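Side-chain contacts in periplasmic binding protein (Veillonella parvula, PDB 4N01), which probably binds a solute in the bacterial periplasm, between two alpha/beta lobes, and passes it to a membrane transporter: residues A[95-100]-A[320-325]; A[167-172]-A[191-196]. All coordinates share one frame; numbering follows the deposited sequence. Where two conformers were deposited one is given.

Contact 1 (A[95-100]-A[320-325]); sequences EIYPPL and TVDALK
The backbones of 95-100 and 320-325 stay well apart, nearest at Tyr97 and Asp322, whose CA atoms are 10.9 Å from each other. In this two-lobed alpha/beta binding-protein fold the first segment is a loop after strand 86-90 of the five-stranded sheet, and the second opens helix 320-332, which follows the four-stranded sheet, so the contact probably joins parts belonging to different lobes. The loop closes on itself through Leu100 N to Tyr97 O, 2.7 Å. Pro98 suits this tight turn through its ring-restricted phi, and Pro99 suits its place by packing CD over one face of the Tyr97 ring, 3.8 Å above the plane.

Both CB atoms point across the gap, and a long side chain on the loop side is needed to bridge it. Tyr97 places CG anti to its own N (chi1 -164°), reaching out from the turn. The ring ends at the carboxylate of Asp322, its plane turned 70° from that group. The hydroxyl lies over the flat of the carboxylate, and Asp322 OD2 sits at the ring edge. Such an approach does not suit hydrogen bonding: Tyr97 OH is 3.3 Å from Asp322 OD2, but the angle is poor. Asp322 is exposed, so solvent can reach its carboxylate, which need not pair with the hydroxyl. Tyr97 N bonds to Glu75 OE2 and Glu95 O to Arg319 NH2, tying the loop to helix 71-79 and to the residue before helix 320-332. The closest approach is from Tyr97 OH to Asp322 CG, 3.2 Å.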
loop_
_atom_site.group_PDB
_atom_site.type_symbol
_atom_site.label_atom_id
_atom_site.label_comp_id
_atom_site.label_asym_id
_atom_site.label_seq_id
_atom_site.Cartn_x
_atom_site.Cartn_y
_atom_site.Cartn_z
ATOM N N GLU A 95 3.194 -7.537 -10.301
ATOM C CA GLU A 95 3.823 -8.801 -9.911
ATOM C C GLU A 95 3.710 -9.015 -8.406
ATOM O O GLU A 95 3.963 -8.098 -7.620
ATOM C CB GLU A 95 5.305 -8.838 -10.319
ATOM C CG GLU A 95 6.015 -10.159 -9.980
ATOM C CD GLU A 95 7.535 -10.080 -10.077
ATOM O OE1 GLU A 95 8.106 -8.991 -9.843
ATOM O OE2 GLU A 95 8.167 -11.116 -10.379
ATOM N N ILE A 96 3.318 -10.222 -8.014
ATOM C CA ILE A 96 3.197 -10.567 -6.599
ATOM C C ILE A 96 4.585 -10.473 -5.969
ATOM O O ILE A 96 5.576 -10.832 -6.602
ATOM C CB ILE A 96 2.651 -11.997 -6.443
ATOM C CG1 ILE A 96 1.267 -12.085 -7.099
ATOM C CG2 ILE A 96 2.588 -12.410 -4.969
ATOM C CD1 ILE A 96 0.277 -11.074 -6.563
ATOM N N TYR A 97 4.663 -9.940 -4.755
ATOM C CA TYR A 97 5.917 -9.881 -4.004
ATOM C C TYR A 97 6.562 -11.273 -4.041
ATOM O O TYR A 97 5.947 -12.257 -3.620
ATOM C CB TYR A 97 5.589 -9.465 -2.568
ATOM C CG TYR A 97 6.751 -8.977 -1.745
ATOM C CD1 TYR A 97 7.661 -8.060 -2.262
ATOM C CD2 TYR A 97 6.921 -9.408 -0.433
ATOM C CE1 TYR A 97 8.726 -7.600 -1.498
ATOM C CE2 TYR A 97 7.981 -8.956 0.334
ATOM C CZ TYR A 97 8.876 -8.054 -0.203
ATOM O OH TYR A 97 9.933 -7.592 0.546
ATOM N N PRO A 98 7.785 -11.369 -4.583
ATOM C CA PRO A 98 8.366 -12.681 -4.915
ATOM C C PRO A 98 8.371 -13.734 -3.794
ATOM O O PRO A 98 8.094 -14.897 -4.101
ATOM C CB PRO A 98 9.780 -12.324 -5.387
ATOM C CG PRO A 98 9.597 -10.981 -6.014
ATOM C CD PRO A 98 8.619 -10.266 -5.095
ATOM N N PRO A 99 8.634 -13.350 -2.529
ATOM C CA PRO A 99 8.546 -14.393 -1.494
ATOM C C PRO A 99 7.151 -15.014 -1.349
ATOM O O PRO A 99 7.022 -16.079 -0.743
ATOM C CB PRO A 99 8.906 -13.639 -0.206
ATOM C CG PRO A 99 9.771 -12.505 -0.665
ATOM C CD PRO A 99 9.189 -12.089 -1.990
ATOM N N LEU A 100 6.126 -14.373 -1.903
ATOM C CA LEU A 100 4.744 -14.820 -1.688
ATOM C C LEU A 100 4.136 -15.478 -2.929
ATOM O O LEU A 100 2.989 -15.919 -2.901
ATOM C CB LEU A 100 3.865 -13.636 -1.265
ATOM C CG LEU A 100 4.324 -12.846 -0.031
ATOM C CD1 LEU A 100 3.391 -11.673 0.242
ATOM C CD2 LEU A 100 4.396 -13.771 1.170
ATOM N N THR A 320 6.729 -2.508 2.938
ATOM C CA THR A 320 7.186 -1.161 3.280
ATOM C C THR A 320 8.624 -1.052 3.761
ATOM O O THR A 320 9.411 -0.282 3.204
ATOM C CB THR A 320 6.278 -0.469 4.331
ATOM O OG1 THR A 320 4.914 -0.560 3.907
ATOM C CG2 THR A 320 6.662 0.995 4.453
ATOM N N VAL A 321 8.962 -1.790 4.812
ATOM C CA VAL A 321 10.296 -1.650 5.390
ATOM C C VAL A 321 11.372 -2.132 4.407
ATOM O O VAL A 321 12.444 -1.533 4.311
ATOM C CB VAL A 321 10.394 -2.348 6.762
ATOM C CG1 VAL A 321 11.841 -2.402 7.226
ATOM C CG2 VAL A 321 9.550 -1.578 7.778
ATOM N N ASP A 322 11.062 -3.180 3.647
ATOM C CA ASP A 322 11.973 -3.653 2.602
ATOM C C ASP A 322 12.253 -2.562 1.570
ATOM O O ASP A 322 13.405 -2.335 1.185
ATOM C CB ASP A 322 11.401 -4.894 1.913
ATOM C CG ASP A 322 12.304 -5.418 0.820
ATOM O OD1 ASP A 322 13.308 -6.086 1.150
ATOM O OD2 ASP A 322 12.013 -5.162 -0.370
ATOM N N ALA A 323 11.201 -1.873 1.142
ATOM C CA ALA A 323 11.333 -0.787 0.178
ATOM C C ALA A 323 12.063 0.414 0.792
ATOM O O ALA A 323 12.887 1.061 0.133
ATOM C CB ALA A 323 9.969 -0.370 -0.322
ATOM N N LEU A 324 11.764 0.711 2.052
ATOM C CA LEU A 324 12.426 1.818 2.740
ATOM C C LEU A 324 13.932 1.604 2.851
ATOM O O LEU A 324 14.709 2.559 2.822
ATOM C CB LEU A 324 11.827 2.011 4.127
ATOM C CG LEU A 324 10.446 2.674 4.226
ATOM C CD1 LEU A 324 10.018 2.732 5.697
ATOM C CD2 LEU A 324 10.459 4.064 3.636
ATOM N N LYS A 325 14.347 0.350 2.979
ATOM C CA LYS A 325 15.770 0.021 3.002
ATOM C C LYS A 325 16.438 0.475 1.701
ATOM O O LYS A 325 17.464 1.171 1.716
ATOM C CB LYS A 325 15.953 -1.480 3.198
ATOM C CG LYS A 325 17.375 -1.924 3.442
ATOM C CD LYS A 325 17.404 -3.409 3.836
ATOM C CE LYS A 325 18.801 -3.879 4.201
ATOM N NZ LYS A 325 19.740 -3.835 3.049
#

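Contact 2 (A[167-172]-A[191-196]); sequences TNFSDM and DQRKTL
Arg193 NH1 is held by a salt bridge to Glu166 OE2 and, within the same antiparallel helix hairpin of 165-178 and 182-203, rests 3.7 Å from Phe169 CD2. The length of 182-203 is consistent with the long helix that spans the two lobes in this class of binding protein. Phe169 turns its ring edge to the arginine: CD2 stands 3.4 Å above one face of the guanidinium, offset toward its rim, a packing contact with the planes 79° apart. Arginine suits this exposed place, for its extended chain carries the guanidinium across to the CD2 and CE2 edge, where NH1, NH2 and CZ do the touching, while its charge goes to the glutamate.

Phe169 points toward the other helix, with CG beside the backbone N (chi1 -73°), and its far end is wedged against Gln192, where CZ and CE1 are each 3.6 Å from CB. Cutting Phe169 back to an alanine is likely to open a gap between the helices and leave Gln192 CB and the guanidinium without the ring they pack on. Val189 also touches the ring. Glutamine fits because its methylene meets the phenyl while the chain, bent at chi2 (-56°), carries the amide away; Gln192 CG still lies 4.0 Å from Phe169 CE1.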
loop_
_atom_site.group_PDB
_atom_site.type_symbol
_atom_site.label_atom_id
_atom_site.label_comp_id
_atom_site.label_asym_id
_atom_site.label_seq_id
_atom_site.Cartn_x
_atom_site.Cartn_y
_atom_site.Cartn_z
ATOM N N THR A 167 0.309 1.924 12.061
ATOM C CA THR A 167 -1.057 1.489 11.737
ATOM C C THR A 167 -1.042 0.173 10.953
ATOM O O THR A 167 -1.839 -0.730 11.213
ATOM C CB THR A 167 -1.783 2.544 10.882
ATOM O OG1 THR A 167 -1.547 3.843 11.435
ATOM C CG2 THR A 167 -3.294 2.247 10.834
ATOM N N ASN A 168 -0.142 0.079 9.984
ATOM C CA ASN A 168 0.049 -1.135 9.181
ATOM C C ASN A 168 0.479 -2.314 10.061
ATOM O O ASN A 168 0.017 -3.446 9.867
ATOM C CB ASN A 168 1.107 -0.833 8.101
ATOM C CG ASN A 168 1.087 -1.812 6.916
ATOM O OD1 ASN A 168 1.424 -1.429 5.786
ATOM N ND2 ASN A 168 0.737 -3.068 7.168
ATOM N N PHE A 169 1.351 -2.055 11.035
ATOM C CA PHE A 169 1.775 -3.108 11.966
ATOM C C PHE A 169 0.577 -3.602 12.776
ATOM O O PHE A 169 0.384 -4.805 12.924
ATOM C CB PHE A 169 2.861 -2.601 12.923
ATOM C CG PHE A 169 4.217 -2.421 12.284
ATOM C CD1 PHE A 169 4.508 -2.980 11.043
ATOM C CD2 PHE A 169 5.209 -1.699 12.942
ATOM C CE1 PHE A 169 5.767 -2.822 10.471
ATOM C CE2 PHE A 169 6.467 -1.536 12.379
ATOM C CZ PHE A 169 6.750 -2.101 11.139
ATOM N N SER A 170 -0.218 -2.664 13.284
ATOM C CA SER A 170 -1.392 -3.012 14.074
ATOM C C SER A 170 -2.394 -3.809 13.249
ATOM O O SER A 170 -2.990 -4.753 13.748
ATOM C CB SER A 170 -2.055 -1.767 14.670
ATOM O OG SER A 170 -1.192 -1.136 15.604
ATOM N N ASP A 171 -2.567 -3.427 11.984
ATOM C CA ASP A 171 -3.467 -4.142 11.065
ATOM C C ASP A 171 -3.014 -5.582 10.865
ATOM O O ASP A 171 -3.840 -6.505 10.826
ATOM C CB ASP A 171 -3.522 -3.472 9.691
ATOM C CG ASP A 171 -4.284 -2.157 9.695
ATOM O OD1 ASP A 171 -5.169 -1.946 10.567
ATOM O OD2 ASP A 171 -3.999 -1.331 8.797
HETATM N N MSE A 172 -1.707 -5.782 10.718
HETATM C CA MSE A 172 -1.185 -7.136 10.561
HETATM C C MSE A 172 -1.463 -7.964 11.809
HETATM O O MSE A 172 -1.819 -9.136 11.718
HETATM C CB MSE A 172 0.311 -7.119 10.244
HETATM C CG MSE A 172 0.609 -6.751 8.783
HETATM SE SE MSE A 172 0.076 -8.201 7.565
HETATM C CE MSE A 172 1.697 -9.259 7.640
ATOM N N ASP A 191 10.316 -8.479 13.251
ATOM C CA ASP A 191 11.374 -8.461 12.249
ATOM C C ASP A 191 11.403 -7.128 11.501
ATOM O O ASP A 191 12.477 -6.590 11.226
ATOM C CB ASP A 191 11.194 -9.622 11.274
ATOM C CG ASP A 191 12.203 -9.601 10.153
ATOM O OD1 ASP A 191 13.379 -9.954 10.402
ATOM O OD2 ASP A 191 11.826 -9.231 9.017
ATOM N N GLN A 192 10.228 -6.580 11.192
ATOM C CA GLN A 192 10.162 -5.306 10.487
ATOM C C GLN A 192 10.781 -4.216 11.347
ATOM O O GLN A 192 11.492 -3.353 10.835
ATOM C CB GLN A 192 8.716 -4.936 10.146
ATOM C CG GLN A 192 7.999 -5.941 9.237
ATOM C CD GLN A 192 8.737 -6.203 7.933
ATOM O OE1 GLN A 192 9.359 -7.253 7.765
ATOM N NE2 GLN A 192 8.661 -5.258 7.000
ATOM N N ARG A 193 10.527 -4.257 12.652
ATOM C CA ARG A 193 11.048 -3.223 13.547
ATOM C C ARG A 193 12.563 -3.277 13.629
ATOM O O ARG A 193 13.230 -2.236 13.701
ATOM C CB ARG A 193 10.493 -3.372 14.967
ATOM C CG ARG A 193 9.020 -3.100 15.121
ATOM C CD ARG A 193 8.657 -2.920 16.583
ATOM N NE ARG A 193 7.208 -2.930 16.747
ATOM C CZ ARG A 193 6.424 -1.891 16.484
ATOM N NH1 ARG A 193 6.962 -0.747 16.053
ATOM N NH2 ARG A 193 5.109 -1.998 16.652
ATOM N N LYS A 194 13.099 -4.496 13.655
ATOM C CA LYS A 194 14.531 -4.708 13.772
ATOM C C LYS A 194 15.230 -4.158 12.540
ATOM O O LYS A 194 16.235 -3.445 12.647
ATOM C CB LYS A 194 14.829 -6.200 13.914
ATOM C CG LYS A 194 16.251 -6.528 14.311
ATOM C CD LYS A 194 16.379 -8.022 14.577
ATOM C CE LYS A 194 17.774 -8.382 15.045
ATOM N NZ LYS A 194 18.781 -8.022 14.021
ATOM N N THR A 195 14.693 -4.486 11.369
ATOM C CA THR A 195 15.235 -3.965 10.112
ATOM C C THR A 195 15.116 -2.439 10.025
ATOM O O THR A 195 16.064 -1.763 9.606
ATOM C CB THR A 195 14.549 -4.612 8.891
ATOM O OG1 THR A 195 14.833 -6.012 8.883
ATOM C CG2 THR A 195 15.056 -3.988 7.594
ATOM N N LEU A 196 13.969 -1.894 10.429
ATOM C CA LEU A 196 13.765 -0.447 10.375
ATOM C C LEU A 196 14.767 0.270 11.269
ATOM O O LEU A 196 15.312 1.312 10.897
ATOM C CB LEU A 196 12.330 -0.070 10.778
ATOM C CG LEU A 196 12.063 1.444 10.810
ATOM C CD1 LEU A 196 12.243 2.036 9.418
ATOM C CD2 LEU A 196 10.668 1.756 11.359
#

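Contact 2 is nested along the chain inside the loop that contact 1 closes, and their centres are 13 Å apart. Helix 320-332 joins them: while Asp322 faces the loop 95-100, its neighbour Val321 packs on helix 182-203, with CB 3.4 Å from Gln192 NE2 and CG1 3.6 Å from Thr195 CG2. The helix hairpin thus lies against the same helix that meets the loop of what is probably the other lobe. Tyr97 of contact 1 comes within about 3 Å of a bound glycerol, nearest atoms, and a glycerol also lies close to Gln192 of contact 2, its exact placing doubtful; glycerol probably came from the crystallisation liquor, so neither site need be that of the natural solute.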